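Local coordinates for protein glucose-1-phosphate uridylyltransferase (Sphingomonas elodea, PDB 2UX8) that probably catalyses the reaction of alpha-D-glucose 1-phosphate with UTP to give UDP-glucose and diphosphate, at residues C[65-68]-C[69-73]. Numbering follows the deposited sequence.
Sequences FVTG and RGKSA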
loop_
_atom_site.group_PDB
_atom_site.type_symbol
_atom_site.label_atom_id
_atom_site.label_comp_id
_atom_site.label_asym_id
_atom_site.label_seq_id
_atom_site.Cartn_x
_atom_site.Cartn_y
_atom_site.Cartn_z
ATOM N N PHE C 65 9.944 -6.673 13.647
ATOM C CA PHE C 65 10.351 -6.658 12.240
ATOM C C PHE C 65 10.986 -5.333 11.869
ATOM O O PHE C 65 10.396 -4.280 12.098
ATOM C CB PHE C 65 9.141 -6.827 11.301
ATOM C CG PHE C 65 8.542 -8.204 11.275
ATOM C CD1 PHE C 65 8.815 -9.138 12.270
ATOM C CD2 PHE C 65 7.651 -8.553 10.265
ATOM C CE1 PHE C 65 8.203 -10.389 12.257
ATOM C CE2 PHE C 65 7.034 -9.813 10.255
ATOM C CZ PHE C 65 7.315 -10.723 11.252
ATOM N N VAL C 66 12.185 -5.374 11.303
ATOM C CA VAL C 66 12.819 -4.147 10.841
ATOM C C VAL C 66 12.696 -4.254 9.316
ATOM O O VAL C 66 13.424 -5.007 8.668
ATOM C CB VAL C 66 14.289 -4.025 11.365
ATOM C CG1 VAL C 66 14.733 -5.314 11.933
ATOM C CG2 VAL C 66 15.222 -3.547 10.275
ATOM N N THR C 67 11.721 -3.518 8.775
ATOM C CA THR C 67 11.387 -3.534 7.349
ATOM C C THR C 67 11.932 -2.473 6.423
ATOM O O THR C 67 12.615 -1.530 6.818
ATOM C CB THR C 67 9.875 -3.491 7.132
ATOM O OG1 THR C 67 9.279 -2.695 8.159
ATOM C CG2 THR C 67 9.285 -4.876 7.130
ATOM N N GLY C 68 11.570 -2.655 5.158
ATOM C CA GLY C 68 11.967 -1.750 4.105
ATOM C C GLY C 68 10.765 -1.033 3.526
ATOM O O GLY C 68 9.677 -1.004 4.119
ATOM N N ARG C 69 10.957 -0.489 2.333
ATOM C CA ARG C 69 9.926 0.277 1.686
ATOM C C ARG C 69 8.761 -0.438 1.025
ATOM O O ARG C 69 7.639 -0.161 1.372
ATOM C CB ARG C 69 10.571 1.255 0.723
ATOM C CG ARG C 69 9.876 2.579 0.773
ATOM C CD ARG C 69 10.835 3.712 0.559
ATOM N NE ARG C 69 11.851 3.754 1.599
ATOM C CZ ARG C 69 13.142 3.615 1.355
ATOM N NH1 ARG C 69 13.535 3.424 0.120
ATOM N NH2 ARG C 69 14.038 3.689 2.322
ATOM N N GLY C 70 8.967 -1.344 0.087
ATOM C CA GLY C 70 7.794 -1.992 -0.497
ATOM C C GLY C 70 7.362 -3.299 0.167
ATOM O O GLY C 70 7.107 -4.284 -0.519
ATOM N N LYS C 71 7.234 -3.319 1.489
ATOM C CA LYS C 71 6.885 -4.565 2.145
ATOM C C LYS C 71 5.641 -4.604 3.016
ATOM O O LYS C 71 5.678 -5.123 4.134
ATOM C CB LYS C 71 8.099 -5.037 2.937
ATOM C CG LYS C 71 9.322 -5.141 2.056
ATOM C CD LYS C 71 10.579 -5.377 2.852
ATOM C CE LYS C 71 11.761 -5.567 1.911
ATOM N NZ LYS C 71 11.554 -6.746 1.037
ATOM N N SER C 72 4.531 -4.096 2.492
ATOM C CA SER C 72 3.275 -4.084 3.237
ATOM C C SER C 72 2.742 -5.502 3.440
ATOM O O SER C 72 2.088 -5.804 4.446
ATOM C CB SER C 72 2.220 -3.281 2.484
ATOM O OG SER C 72 2.815 -2.255 1.722
ATOM N N ALA C 73 3.007 -6.363 2.467
ATOM C CA ALA C 73 2.548 -7.741 2.528
ATOM C C ALA C 73 2.973 -8.416 3.829
ATOM O O ALA C 73 2.212 -9.172 4.430
ATOM C CB ALA C 73 3.089 -8.510 1.337
HETATM O O HOH W 1 7.244 -1.879 3.637
#
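Lys71 folds back over Gly68 in the turn that links strand 62-67 to helix 72-77, a strand-turn-helix connection of the nucleotidyltransferase domain. The van der Waals evidence is modest: Lys71 CD lies 3.7 Å from Gly68 N, and Lys71 CB approaches Thr67 CG2 at 4.4 Å. With CG beside the backbone N (chi1 -55°), anti to the carbonyl carbon, and the next two torsions extended, the lysine chain runs alongside the glycine backbone before bending at its last torsion.

Backbone polar groups are joined mainly through one water. It is hydrogen-bonded to Gly68 O at 2.6 Å and accepts from Lys71 N, also at 2.6 Å, thereby bridging Gly68, just past the strand, and Lys71 on the far side of the turn; its contact with Arg69 O is weak. Within the turn, Lys71 N reaches Arg69 O directly at 3.2 Å, again weakly, which fits the inverse gamma turn centred on Gly70.

The charged ends of Lys71 and Arg69 find their partners outside this turn. Lys71 NZ hydrogen-bonds to Gly23 O, tying the turn to the segment after strand 16-21. Arg69 serves the assembly through two salt bridges: its NE pairs with OD2 of Asp79 of the second subunit, and its NH1 with OE2 of Glu83 of the third subunit.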